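Local coordinates for beta-N-acetylhexosaminidase (Arthrobacter aurescens, PDB 3RCN), which probably hydrolyses terminal non-reducing N-acetyl-D-hexosamine residues from N-acetyl-beta-D-hexosaminides, as a member of glycoside hydrolase family 20, at residues V163-K168 with A234-T239; R141-D146 with L158-V163; R43-A48 with Y100-L105; H167-L172 with E480-N485. All coordinates share one frame; numbering follows the deposited sequence.

Contact 1. Residues V163-K168 with A234-T239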
loop_
_atom_site.group_PDB
_atom_site.type_symbol
_atom_site.label_atom_id
_atom_site.label_comp_id
_atom_site.label_asym_id
_atom_site.label_seq_id
_atom_site.Cartn_x
_atom_site.Cartn_y
_atom_site.Cartn_z
ATOM N N VAL A 163 5.622 2.678 -9.358
ATOM C CA VAL A 163 6.726 3.633 -9.313
ATOM C C VAL A 163 7.856 3.234 -10.269
ATOM O O VAL A 163 8.504 4.099 -10.861
ATOM C CB VAL A 163 7.272 3.804 -7.885
ATOM C CG1 VAL A 163 8.473 4.715 -7.883
ATOM C CG2 VAL A 163 6.180 4.360 -6.959
HETATM N N MSE A 164 8.087 1.929 -10.424
HETATM C CA MSE A 164 9.085 1.443 -11.389
HETATM C C MSE A 164 8.741 1.831 -12.825
HETATM O O MSE A 164 9.598 2.290 -13.576
HETATM C CB MSE A 164 9.219 -0.080 -11.344
HETATM C CG MSE A 164 9.969 -0.651 -10.167
HETATM SE SE MSE A 164 10.017 -2.608 -10.322
HETATM C CE MSE A 164 10.989 -2.879 -11.983
ATOM N N ALA A 165 7.490 1.611 -13.213
ATOM C CA ALA A 165 7.081 1.866 -14.583
ATOM C C ALA A 165 7.193 3.360 -14.895
ATOM O O ALA A 165 7.415 3.762 -16.044
ATOM C CB ALA A 165 5.659 1.363 -14.813
HETATM N N MSE A 166 7.034 4.178 -13.861
HETATM C CA MSE A 166 7.099 5.625 -14.021
HETATM C C MSE A 166 8.524 6.059 -14.344
HETATM O O MSE A 166 8.748 7.102 -14.953
HETATM C CB MSE A 166 6.582 6.332 -12.762
HETATM C CG MSE A 166 6.548 7.852 -12.869
HETATM SE SE MSE A 166 8.172 8.715 -12.197
HETATM C CE MSE A 166 7.573 9.040 -10.319
ATOM N N HIS A 167 9.484 5.246 -13.929
ATOM C CA HIS A 167 10.890 5.480 -14.258
ATOM C C HIS A 167 11.350 4.729 -15.518
ATOM O O HIS A 167 12.526 4.776 -15.884
ATOM C CB HIS A 167 11.778 5.154 -13.065
ATOM C CG HIS A 167 11.604 6.096 -11.917
ATOM N ND1 HIS A 167 10.654 5.908 -10.939
ATOM C CD2 HIS A 167 12.246 7.246 -11.610
ATOM C CE1 HIS A 167 10.730 6.896 -10.062
ATOM N NE2 HIS A 167 11.687 7.718 -10.447
ATOM N N LYS A 168 10.405 4.061 -16.176
ATOM C CA LYS A 168 10.648 3.317 -17.407
ATOM C C LYS A 168 11.544 2.098 -17.206
ATOM O O LYS A 168 12.170 1.643 -18.142
ATOM C CB LYS A 168 11.265 4.238 -18.463
ATOM C CG LYS A 168 10.340 5.364 -18.979
ATOM C CD LYS A 168 11.048 6.208 -20.059
ATOM C CE LYS A 168 10.111 7.160 -20.815
ATOM N NZ LYS A 168 9.661 8.331 -20.010
ATOM N N ALA A 234 2.673 -6.656 -16.293
ATOM C CA ALA A 234 2.594 -6.792 -17.739
ATOM C C ALA A 234 1.820 -5.627 -18.359
ATOM O O ALA A 234 2.138 -5.161 -19.470
ATOM C CB ALA A 234 1.969 -8.130 -18.111
ATOM N N ASP A 235 0.808 -5.144 -17.640
ATOM C CA ASP A 235 0.082 -3.955 -18.084
ATOM C C ASP A 235 1.026 -2.755 -18.165
ATOM O O ASP A 235 0.825 -1.847 -18.958
ATOM C CB ASP A 235 -1.077 -3.635 -17.137
ATOM C CG ASP A 235 -2.331 -4.462 -17.423
ATOM O OD1 ASP A 235 -2.370 -5.169 -18.472
ATOM O OD2 ASP A 235 -3.282 -4.376 -16.599
ATOM N N ARG A 236 2.028 -2.743 -17.294
ATOM C CA ARG A 236 3.075 -1.716 -17.280
ATOM C C ARG A 236 4.381 -2.082 -18.021
ATOM O O ARG A 236 5.412 -1.420 -17.834
ATOM C CB ARG A 236 3.322 -1.218 -15.853
ATOM C CG ARG A 236 2.130 -0.432 -15.281
ATOM C CD ARG A 236 1.915 -0.763 -13.812
ATOM N NE ARG A 236 0.693 -0.169 -13.284
ATOM C CZ ARG A 236 -0.522 -0.703 -13.385
ATOM N NH1 ARG A 236 -0.708 -1.855 -14.014
ATOM N NH2 ARG A 236 -1.560 -0.077 -12.853
ATOM N N HIS A 237 4.374 -3.209 -18.739
ATOM C CA HIS A 237 5.514 -3.593 -19.579
ATOM C C HIS A 237 6.757 -3.875 -18.755
ATOM O O HIS A 237 7.882 -3.554 -19.131
ATOM C CB HIS A 237 5.777 -2.559 -20.682
ATOM C CG HIS A 237 4.679 -2.504 -21.690
ATOM N ND1 HIS A 237 4.586 -3.399 -22.735
ATOM C CD2 HIS A 237 3.582 -1.712 -21.775
ATOM C CE1 HIS A 237 3.499 -3.139 -23.437
ATOM N NE2 HIS A 237 2.874 -2.117 -22.877
ATOM N N ILE A 238 6.522 -4.490 -17.613
ATOM C CA ILE A 238 7.595 -4.958 -16.777
ATOM C C ILE A 238 7.572 -6.485 -16.798
ATOM O O ILE A 238 6.514 -7.110 -16.633
ATOM C CB ILE A 238 7.442 -4.397 -15.359
ATOM C CG1 ILE A 238 7.556 -2.870 -15.406
ATOM C CG2 ILE A 238 8.464 -5.001 -14.424
ATOM C CD1 ILE A 238 7.051 -2.170 -14.158
ATOM N N THR A 239 8.737 -7.076 -17.041
ATOM C CA THR A 239 8.887 -8.520 -17.028
ATOM C C THR A 239 9.230 -8.910 -15.592
ATOM O O THR A 239 10.074 -8.267 -14.962
ATOM C CB THR A 239 9.989 -8.961 -18.018
ATOM O OG1 THR A 239 9.552 -8.707 -19.359
ATOM C CG2 THR A 239 10.316 -10.451 -17.868
#
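Ile238 and Arg236 meet Ala165 and Met164 (selenomethionine here) where two neighbouring outer helices of the catalytic (beta/alpha)8 barrel, 154-166 and 223-235, come to their C-terminal ends. Each helix closes in a Schellman motif, with Lys168 and His237 as the residues of positive phi, and Ile238 follows directly, on the way into strand 239-243. From CB of Ile238 the side chain forks. The CG2 branch lies anti to the backbone N and points to the methyl end of Met164, with CG2 4.1 Å from CE. The other branch runs through CG1, anti to the carbonyl carbon (chi1 -63°), out to CD1, which settles on the helix, 3.9 Å from Ala165 CB and 4.1 Å from Met164 CB. Leu172 of strand 171-178 also touches both Ile238 and Met164, so this apolar patch is buried between helix and barrel wall. Arg236 takes its guanidinium elsewhere, to a salt bridge with Glu162, and offers Ala165 its aliphatic root: Arg236 CB sits 3.6 Å from Ala165 CB.

Contact 2. Residues R141-D146 with L158-V163; sequences RGTMLD and LRFIEV
The ring of Phe160 comes down from helix 154-166 onto Thr143 and Leu145, two residues of strand 140-146 whose CB atoms both point at the helix. Its CG stands opposite the backbone N (chi1 -179°), which sends the ring straight towards the strand and lets it span a CA-CA separation of 9.5 Å between Leu145 and Phe160. Thr143 comes from the opposite direction: its methyl CG2 lies at the ring edge, close to the ring plane, 3.8 Å from Phe160 CZ. Leu145 slides past the ring the other way and brings CD2 to it obliquely, 3.9 Å from Phe160 CD2. This is the first strand and helix of the catalytic barrel, the opening half of the beta-alpha-beta unit that goes on to strand 171-178, and Ile456 of strand 449-456 touches both Thr143 and Phe160. Replacing Phe160 by alanine removes the ring and is likely to open a gap over the strand, leaving the Thr143 and Leu145 methyls without this partner. The other side of the helix is looser and more polar. There Arg159 and Glu162, both partly exposed, face each other only at long range, with NH2 of Arg159 4.0 Å from OE1 of Glu162. Arg159 also has a long, weak ion pair with Asp155 of the second subunit.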
loop_
_atom_site.group_PDB
_atom_site.type_symbol
_atom_site.label_atom_id
_atom_site.label_comp_id
_atom_site.label_asym_id
_atom_site.label_seq_id
_atom_site.Cartn_x
_atom_site.Cartn_y
_atom_site.Cartn_z
ATOM N N ARG A 141 16.428 -3.055 -18.145
ATOM C CA ARG A 141 16.638 -2.088 -17.076
ATOM C C ARG A 141 15.905 -2.601 -15.843
ATOM O O ARG A 141 14.681 -2.484 -15.723
ATOM C CB ARG A 141 16.077 -0.742 -17.533
ATOM C CG ARG A 141 16.526 -0.373 -18.956
ATOM C CD ARG A 141 15.928 0.922 -19.505
ATOM N NE ARG A 141 14.480 0.847 -19.672
ATOM C CZ ARG A 141 13.851 0.151 -20.620
ATOM N NH1 ARG A 141 12.520 0.158 -20.686
ATOM N NH2 ARG A 141 14.541 -0.554 -21.505
ATOM N N GLY A 142 16.686 -3.118 -14.905
ATOM C CA GLY A 142 16.133 -3.944 -13.860
ATOM C C GLY A 142 16.083 -3.363 -12.475
ATOM O O GLY A 142 16.765 -2.392 -12.170
ATOM N N THR A 143 15.326 -4.030 -11.617
ATOM C CA THR A 143 15.419 -3.852 -10.184
ATOM C C THR A 143 15.117 -5.199 -9.568
ATOM O O THR A 143 14.186 -5.902 -9.984
ATOM C CB THR A 143 14.381 -2.837 -9.639
ATOM O OG1 THR A 143 14.636 -1.538 -10.183
ATOM C CG2 THR A 143 14.467 -2.766 -8.134
HETATM N N MSE A 144 15.886 -5.549 -8.556
HETATM C CA MSE A 144 15.589 -6.739 -7.793
HETATM C C MSE A 144 14.975 -6.356 -6.466
HETATM O O MSE A 144 15.353 -5.371 -5.845
HETATM C CB MSE A 144 16.842 -7.543 -7.544
HETATM C CG MSE A 144 16.544 -8.947 -7.131
HETATM SE SE MSE A 144 17.835 -9.554 -5.834
HETATM C CE MSE A 144 17.150 -8.513 -4.338
ATOM N N LEU A 145 14.020 -7.154 -6.040
ATOM C CA LEU A 145 13.320 -6.899 -4.816
ATOM C C LEU A 145 13.382 -8.159 -3.976
ATOM O O LEU A 145 12.872 -9.205 -4.380
ATOM C CB LEU A 145 11.878 -6.552 -5.148
ATOM C CG LEU A 145 10.943 -6.270 -3.979
ATOM C CD1 LEU A 145 11.605 -5.314 -2.975
ATOM C CD2 LEU A 145 9.632 -5.721 -4.521
ATOM N N ASP A 146 13.987 -8.068 -2.796
ATOM C CA ASP A 146 14.075 -9.232 -1.935
ATOM C C ASP A 146 12.848 -9.213 -0.996
ATOM O O ASP A 146 12.740 -8.399 -0.079
ATOM C CB ASP A 146 15.380 -9.098 -1.145
ATOM C CG ASP A 146 15.540 -10.149 -0.065
ATOM O OD1 ASP A 146 14.767 -11.133 -0.059
ATOM O OD2 ASP A 146 16.460 -9.977 0.774
ATOM N N LEU A 158 2.522 -3.801 -5.586
ATOM C CA LEU A 158 1.938 -3.238 -6.798
ATOM C C LEU A 158 2.296 -1.766 -6.875
ATOM O O LEU A 158 2.466 -1.212 -7.970
ATOM C CB LEU A 158 0.428 -3.411 -6.822
ATOM C CG LEU A 158 -0.049 -4.841 -6.596
ATOM C CD1 LEU A 158 -1.559 -4.905 -6.372
ATOM C CD2 LEU A 158 0.388 -5.722 -7.774
ATOM N N ARG A 159 2.406 -1.133 -5.708
ATOM C CA ARG A 159 2.767 0.288 -5.667
ATOM C C ARG A 159 4.221 0.516 -6.046
ATOM O O ARG A 159 4.549 1.453 -6.777
ATOM C CB ARG A 159 2.478 0.891 -4.292
ATOM C CG ARG A 159 1.065 1.418 -4.165
ATOM C CD ARG A 159 1.021 2.883 -4.528
ATOM N NE ARG A 159 0.482 3.112 -5.850
ATOM C CZ ARG A 159 0.561 4.275 -6.484
ATOM N NH1 ARG A 159 1.169 5.296 -5.906
ATOM N NH2 ARG A 159 0.054 4.415 -7.703
ATOM N N PHE A 160 5.095 -0.344 -5.542
ATOM C CA PHE A 160 6.488 -0.345 -5.961
ATOM C C PHE A 160 6.609 -0.544 -7.480
ATOM O O PHE A 160 7.420 0.111 -8.138
ATOM C CB PHE A 160 7.244 -1.441 -5.213
ATOM C CG PHE A 160 8.709 -1.522 -5.558
ATOM C CD1 PHE A 160 9.632 -0.704 -4.917
ATOM C CD2 PHE A 160 9.164 -2.422 -6.518
ATOM C CE1 PHE A 160 10.973 -0.771 -5.233
ATOM C CE2 PHE A 160 10.508 -2.496 -6.837
ATOM C CZ PHE A 160 11.413 -1.670 -6.191
ATOM N N ILE A 161 5.791 -1.435 -8.035
ATOM C CA ILE A 161 5.812 -1.703 -9.475
ATOM C C ILE A 161 5.351 -0.480 -10.272
ATOM O O ILE A 161 5.901 -0.170 -11.327
ATOM C CB ILE A 161 4.933 -2.916 -9.843
ATOM C CG1 ILE A 161 5.637 -4.212 -9.448
ATOM C CG2 ILE A 161 4.617 -2.912 -11.330
ATOM C CD1 ILE A 161 4.736 -5.439 -9.457
ATOM N N GLU A 162 4.351 0.219 -9.748
ATOM C CA GLU A 162 3.826 1.419 -10.393
ATOM C C GLU A 162 4.888 2.519 -10.456
ATOM O O GLU A 162 5.041 3.212 -11.476
ATOM C CB GLU A 162 2.590 1.909 -9.635
ATOM C CG GLU A 162 1.882 3.075 -10.295
ATOM C CD GLU A 162 0.959 2.655 -11.435
ATOM O OE1 GLU A 162 -0.242 2.443 -11.149
ATOM O OE2 GLU A 162 1.424 2.554 -12.605
ATOM N N VAL A 163 5.622 2.678 -9.358
ATOM C CA VAL A 163 6.726 3.633 -9.313
ATOM C C VAL A 163 7.856 3.234 -10.269
ATOM O O VAL A 163 8.504 4.099 -10.861
ATOM C CB VAL A 163 7.272 3.804 -7.885
ATOM C CG1 VAL A 163 8.473 4.715 -7.883
ATOM C CG2 VAL A 163 6.180 4.360 -6.959
#

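Contact 3. Residues R43-A48 with Y100-L105. With SO4 (sulfate ion), chain H; SO4 (sulfate ion), chain I.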
loop_
_atom_site.group_PDB
_atom_site.type_symbol
_atom_site.label_atom_id
_atom_site.label_comp_id
_atom_site.label_asym_id
_atom_site.label_seq_id
_atom_site.Cartn_x
_atom_site.Cartn_y
_atom_site.Cartn_z
ATOM N N ARG A 43 -5.754 2.082 -22.443
ATOM C CA ARG A 43 -6.463 1.694 -21.227
ATOM C C ARG A 43 -5.735 2.163 -19.970
ATOM O O ARG A 43 -6.350 2.715 -19.058
ATOM C CB ARG A 43 -6.695 0.180 -21.186
ATOM C CG ARG A 43 -7.686 -0.318 -22.230
ATOM C CD ARG A 43 -7.993 -1.809 -22.086
ATOM N NE ARG A 43 -6.853 -2.630 -22.468
ATOM C CZ ARG A 43 -6.736 -3.231 -23.646
ATOM N NH1 ARG A 43 -7.698 -3.118 -24.557
ATOM N NH2 ARG A 43 -5.666 -3.952 -23.910
ATOM N N TRP A 44 -4.424 1.959 -19.922
ATOM C CA TRP A 44 -3.660 2.361 -18.753
ATOM C C TRP A 44 -3.719 3.872 -18.526
ATOM O O TRP A 44 -3.914 4.327 -17.400
ATOM C CB TRP A 44 -2.206 1.910 -18.835
ATOM C CG TRP A 44 -1.447 2.417 -17.681
ATOM C CD1 TRP A 44 -1.343 1.840 -16.452
ATOM C CD2 TRP A 44 -0.725 3.645 -17.614
ATOM N NE1 TRP A 44 -0.576 2.624 -15.628
ATOM C CE2 TRP A 44 -0.193 3.743 -16.317
ATOM C CE3 TRP A 44 -0.474 4.669 -18.526
ATOM C CZ2 TRP A 44 0.573 4.830 -15.908
ATOM C CZ3 TRP A 44 0.288 5.744 -18.118
ATOM C CH2 TRP A 44 0.800 5.818 -16.822
ATOM N N LEU A 45 -3.534 4.644 -19.589
ATOM C CA LEU A 45 -3.586 6.102 -19.506
ATOM C C LEU A 45 -4.962 6.581 -19.037
ATOM O O LEU A 45 -5.084 7.404 -18.109
ATOM C CB LEU A 45 -3.269 6.709 -20.867
ATOM C CG LEU A 45 -3.081 8.219 -20.888
ATOM C CD1 LEU A 45 -1.911 8.599 -19.986
ATOM C CD2 LEU A 45 -2.853 8.688 -22.317
ATOM N N THR A 46 -5.997 6.050 -19.685
ATOM C CA THR A 46 -7.370 6.307 -19.289
ATOM C C THR A 46 -7.575 6.091 -17.793
ATOM O O THR A 46 -8.137 6.936 -17.119
ATOM C CB THR A 46 -8.352 5.418 -20.057
ATOM O OG1 THR A 46 -8.428 5.857 -21.418
ATOM C CG2 THR A 46 -9.739 5.497 -19.426
ATOM N N ARG A 47 -7.111 4.963 -17.275
ATOM C CA ARG A 47 -7.237 4.690 -15.852
ATOM C C ARG A 47 -6.427 5.659 -14.998
ATOM O O ARG A 47 -6.928 6.171 -13.997
ATOM C CB ARG A 47 -6.840 3.249 -15.529
ATOM C CG ARG A 47 -7.828 2.213 -16.013
ATOM C CD ARG A 47 -8.002 1.111 -14.991
ATOM N NE ARG A 47 -6.731 0.518 -14.601
ATOM C CZ ARG A 47 -6.097 -0.384 -15.338
ATOM N NH1 ARG A 47 -6.631 -0.768 -16.490
ATOM N NH2 ARG A 47 -4.937 -0.892 -14.939
ATOM N N ALA A 48 -5.181 5.922 -15.376
ATOM C CA ALA A 48 -4.303 6.713 -14.516
ATOM C C ALA A 48 -4.708 8.182 -14.489
ATOM O O ALA A 48 -4.865 8.783 -13.420
ATOM C CB ALA A 48 -2.882 6.581 -14.958
ATOM N N TYR A 100 5.608 4.263 -22.574
ATOM C CA TYR A 100 6.635 5.181 -22.095
ATOM C C TYR A 100 6.327 6.621 -22.509
ATOM O O TYR A 100 6.604 7.560 -21.764
ATOM C CB TYR A 100 8.031 4.720 -22.533
ATOM C CG TYR A 100 8.400 3.391 -21.916
ATOM C CD1 TYR A 100 8.071 3.110 -20.590
ATOM C CD2 TYR A 100 9.027 2.397 -22.660
ATOM C CE1 TYR A 100 8.389 1.883 -20.000
ATOM C CE2 TYR A 100 9.342 1.149 -22.082
ATOM C CZ TYR A 100 9.011 0.908 -20.754
ATOM O OH TYR A 100 9.310 -0.295 -20.179
ATOM N N GLY A 101 5.725 6.790 -23.680
ATOM C CA GLY A 101 5.304 8.107 -24.115
ATOM C C GLY A 101 4.293 8.678 -23.133
ATOM O O GLY A 101 4.410 9.821 -22.720
ATOM N N ALA A 102 3.306 7.859 -22.773
ATOM C CA ALA A 102 2.314 8.174 -21.761
ATOM C C ALA A 102 2.940 8.660 -20.463
ATOM O O ALA A 102 2.475 9.645 -19.880
ATOM C CB ALA A 102 1.423 6.960 -21.488
ATOM N N GLN A 103 3.982 7.975 -20.000
ATOM C CA GLN A 103 4.653 8.394 -18.770
ATOM C C GLN A 103 5.264 9.769 -18.949
ATOM O O GLN A 103 5.118 10.638 -18.097
ATOM C CB GLN A 103 5.721 7.397 -18.339
ATOM C CG GLN A 103 5.172 6.015 -18.081
ATOM C CD GLN A 103 4.522 5.869 -16.720
ATOM O OE1 GLN A 103 4.564 6.773 -15.889
ATOM N NE2 GLN A 103 3.922 4.714 -16.484
ATOM N N THR A 104 5.933 9.981 -20.070
ATOM C CA THR A 104 6.501 11.291 -20.338
ATOM C C THR A 104 5.431 12.386 -20.365
ATOM O O THR A 104 5.675 13.526 -19.961
ATOM C CB THR A 104 7.284 11.286 -21.633
ATOM O OG1 THR A 104 8.406 10.414 -21.475
ATOM C CG2 THR A 104 7.783 12.678 -21.936
ATOM N N LEU A 105 4.243 12.026 -20.828
ATOM C CA LEU A 105 3.118 12.944 -20.842
ATOM C C LEU A 105 2.752 13.332 -19.413
ATOM O O LEU A 105 2.678 14.506 -19.080
ATOM C CB LEU A 105 1.917 12.293 -21.515
ATOM C CG LEU A 105 0.774 13.260 -21.779
ATOM C CD1 LEU A 105 1.224 14.206 -22.874
ATOM C CD2 LEU A 105 -0.498 12.523 -22.170
HETATM S S SO4 H . -10.068 0.862 -18.881
HETATM O O1 SO4 H . -10.220 1.871 -17.842
HETATM O O2 SO4 H . -10.187 1.511 -20.187
HETATM O O3 SO4 H . -8.761 0.227 -18.739
HETATM O O4 SO4 H . -11.093 -0.167 -18.733
HETATM S S SO4 I . -7.621 -4.790 -27.723
HETATM O O1 SO4 I . -8.625 -5.530 -26.958
HETATM O O2 SO4 I . -8.041 -3.398 -27.875
HETATM O O3 SO4 I . -6.330 -4.858 -27.040
HETATM O O4 SO4 I . -7.482 -5.388 -29.046
#
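Helices 39-53 and 95-109 run side by side in nearly the same direction, their short segments crossing at -24° with axes 10.5 Å from each other, and come nearest at Leu45 and Ala102. They are the two long helices of the family 20 domain 2, the alpha-beta half sandwich that also holds a six-stranded mixed sheet. The methyl of Ala102 is touched by two larger side chains. Its CB lies at the edge of the Trp44 indole, near the ring plane and 3.8 Å from CZ3, while Leu45 CD1 reaches the same methyl at 4.0 Å. A chi1 of 176° swings the indole toward helix 95-109, and one turn on, Ala48 CB covers part of one face of the ring. The Gln103 chain bends at chi2 and brings its amide obliquely to the six-membered ring, NE2 nearest CH2, the two planes 39° apart; Phe99 meets Trp44 edge-to-face. Where Arg43 and Arg47 meet the second subunit lie two sulfates, probably from the crystallisation liquor. Arg43 holds one at its guanidinium edge by weak hydrogen bonds from NH1 and NH2; NH1 also forms a salt bridge with Asp56 of the second subunit. Arg47 NH1 donates to O3 of the other sulfate at 3.3 Å.

Contact 4. Residues H167-L172 with E480-N485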
loop_
_atom_site.group_PDB
_atom_site.type_symbol
_atom_site.label_atom_id
_atom_site.label_comp_id
_atom_site.label_asym_id
_atom_site.label_seq_id
_atom_site.Cartn_x
_atom_site.Cartn_y
_atom_site.Cartn_z
ATOM N N HIS A 167 9.484 5.246 -13.929
ATOM C CA HIS A 167 10.890 5.480 -14.258
ATOM C C HIS A 167 11.350 4.729 -15.518
ATOM O O HIS A 167 12.526 4.776 -15.884
ATOM C CB HIS A 167 11.778 5.154 -13.065
ATOM C CG HIS A 167 11.604 6.096 -11.917
ATOM N ND1 HIS A 167 10.654 5.908 -10.939
ATOM C CD2 HIS A 167 12.246 7.246 -11.610
ATOM C CE1 HIS A 167 10.730 6.896 -10.062
ATOM N NE2 HIS A 167 11.687 7.718 -10.447
ATOM N N LYS A 168 10.405 4.061 -16.176
ATOM C CA LYS A 168 10.648 3.317 -17.407
ATOM C C LYS A 168 11.544 2.098 -17.206
ATOM O O LYS A 168 12.170 1.643 -18.142
ATOM C CB LYS A 168 11.265 4.238 -18.463
ATOM C CG LYS A 168 10.340 5.364 -18.979
ATOM C CD LYS A 168 11.048 6.208 -20.059
ATOM C CE LYS A 168 10.111 7.160 -20.815
ATOM N NZ LYS A 168 9.661 8.331 -20.010
ATOM N N LEU A 169 11.580 1.576 -15.983
ATOM C CA LEU A 169 12.241 0.318 -15.681
ATOM C C LEU A 169 11.356 -0.805 -16.194
ATOM O O LEU A 169 10.150 -0.794 -15.942
ATOM C CB LEU A 169 12.477 0.171 -14.178
ATOM C CG LEU A 169 13.434 1.235 -13.626
ATOM C CD1 LEU A 169 13.399 1.316 -12.115
ATOM C CD2 LEU A 169 14.856 1.002 -14.110
ATOM N N ASN A 170 11.936 -1.697 -17.005
ATOM C CA ASN A 170 11.222 -2.860 -17.539
ATOM C C ASN A 170 11.414 -4.252 -16.903
ATOM O O ASN A 170 10.769 -5.201 -17.327
ATOM C CB ASN A 170 11.374 -2.935 -19.055
ATOM C CG ASN A 170 12.794 -3.174 -19.481
ATOM O OD1 ASN A 170 13.677 -3.397 -18.653
ATOM N ND2 ASN A 170 13.026 -3.138 -20.788
ATOM N N VAL A 171 12.276 -4.399 -15.901
ATOM C CA VAL A 171 12.457 -5.733 -15.318
ATOM C C VAL A 171 12.408 -5.720 -13.812
ATOM O O VAL A 171 13.055 -4.900 -13.163
ATOM C CB VAL A 171 13.794 -6.459 -15.764
ATOM C CG1 VAL A 171 13.922 -7.807 -15.078
ATOM C CG2 VAL A 171 13.832 -6.675 -17.248
ATOM N N LEU A 172 11.640 -6.645 -13.259
ATOM C CA LEU A 172 11.565 -6.793 -11.818
ATOM C C LEU A 172 11.985 -8.197 -11.500
ATOM O O LEU A 172 11.330 -9.173 -11.906
ATOM C CB LEU A 172 10.145 -6.565 -11.286
ATOM C CG LEU A 172 9.940 -7.082 -9.849
ATOM C CD1 LEU A 172 10.655 -6.206 -8.814
ATOM C CD2 LEU A 172 8.465 -7.184 -9.519
ATOM N N GLU A 480 17.845 6.782 -14.982
ATOM C CA GLU A 480 18.379 7.633 -16.044
ATOM C C GLU A 480 19.611 6.996 -16.690
ATOM O O GLU A 480 19.760 6.977 -17.914
ATOM C CB GLU A 480 18.711 9.034 -15.521
ATOM C CG GLU A 480 19.237 9.955 -16.608
ATOM C CD GLU A 480 18.866 11.422 -16.412
ATOM O OE1 GLU A 480 17.659 11.721 -16.306
ATOM O OE2 GLU A 480 19.781 12.273 -16.382
ATOM N N VAL A 481 20.496 6.475 -15.850
ATOM C CA VAL A 481 21.667 5.766 -16.334
ATOM C C VAL A 481 21.248 4.641 -17.285
ATOM O O VAL A 481 21.875 4.444 -18.317
ATOM C CB VAL A 481 22.518 5.217 -15.164
ATOM C CG1 VAL A 481 23.625 4.304 -15.675
ATOM C CG2 VAL A 481 23.088 6.366 -14.320
ATOM N N PHE A 482 20.170 3.929 -16.957
ATOM C CA PHE A 482 19.693 2.821 -17.797
ATOM C C PHE A 482 18.959 3.258 -19.061
ATOM O O PHE A 482 19.046 2.589 -20.088
ATOM C CB PHE A 482 18.759 1.889 -17.018
ATOM C CG PHE A 482 19.415 1.195 -15.863
ATOM C CD1 PHE A 482 20.741 1.434 -15.554
ATOM C CD2 PHE A 482 18.693 0.299 -15.080
ATOM C CE1 PHE A 482 21.344 0.787 -14.483
ATOM C CE2 PHE A 482 19.282 -0.343 -14.008
ATOM C CZ PHE A 482 20.614 -0.101 -13.709
ATOM N N TRP A 483 18.118 4.280 -18.938
ATOM C CA TRP A 483 17.367 4.806 -20.075
ATOM C C TRP A 483 18.070 5.806 -21.010
ATOM O O TRP A 483 18.092 5.622 -22.231
ATOM C CB TRP A 483 16.033 5.410 -19.595
ATOM C CG TRP A 483 15.204 5.878 -20.726
ATOM C CD1 TRP A 483 15.308 7.070 -21.380
ATOM C CD2 TRP A 483 14.176 5.143 -21.390
ATOM N NE1 TRP A 483 14.384 7.134 -22.394
ATOM C CE2 TRP A 483 13.678 5.960 -22.423
ATOM C CE3 TRP A 483 13.627 3.872 -21.211
ATOM C CZ2 TRP A 483 12.658 5.551 -23.272
ATOM C CZ3 TRP A 483 12.615 3.464 -22.054
ATOM C CH2 TRP A 483 12.139 4.302 -23.074
ATOM N N SER A 484 18.674 6.840 -20.430
ATOM C CA SER A 484 19.020 8.026 -21.208
ATOM C C SER A 484 20.312 7.888 -21.998
ATOM O O SER A 484 20.951 6.850 -21.992
ATOM C CB SER A 484 19.126 9.273 -20.318
ATOM O OG SER A 484 17.987 9.429 -19.499
ATOM N N ASN A 485 20.676 8.978 -22.661
ATOM C CA ASN A 485 21.905 9.111 -23.420
ATOM C C ASN A 485 23.079 9.490 -22.503
ATOM O O ASN A 485 23.047 10.519 -21.818
ATOM C CB ASN A 485 21.687 10.164 -24.521
ATOM C CG ASN A 485 22.918 10.405 -25.383
ATOM O OD1 ASN A 485 23.926 9.706 -25.279
ATOM N ND2 ASN A 485 22.830 11.397 -26.259
#
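Trp483 offers one face of its indole to the aliphatic chain of Lys168, and this CH-pi contact carries most of the interface. CD of Lys168 stands almost exactly over the six-membered ring, 3.4 Å from its centroid and 5° off the normal, while nearer the backbone its CB lies 3.6 Å from Trp483 CE3. Any cation-pi attraction is weak at most: the chain bends at chi4, NZ is 5.5 Å from the centroid, and its hydrogen bond goes to Thr104. Within the catalytic barrel this sets the turn between helix 154-166 and strand 171-178 against the C-terminal end of helix 474-483. The indole is also held at its edge, where NE1 hydrogen-bonds to OD1 of Asp134. A serine in place of Trp483 would probably leave the Lys168 chain without the surface it lies on and Asp134 OD1 without its indole donor. Purely apolar packing joins the neighbouring residues, as Leu169 CD2 approaches the Phe482 ring obliquely, 4.0 Å from CD2.

In the fold
From the N terminus, contact 3 closes first, bringing two helices of domain 2 together across a loop of some fifty residues. The catalytic barrel follows in series: contact 2 is a short closure, with 11 residues between its segments, and contact 1 begins on its last residue, Val163. Contacts 1 and 4 start from the same stretch, sharing His167 and Lys168; the closing segment of contact 1, 234-239, lies inside the long span of contact 4, which waits more than 300 residues for helix 474-483. Strand pairing through Asn170 and Leu172 with Thr239 joins these two. Tyr100 of contact 3 ties the domains by packing on Lys168 and Trp483, while the Lys168 carbonyl takes Arg141 NE of contact 2.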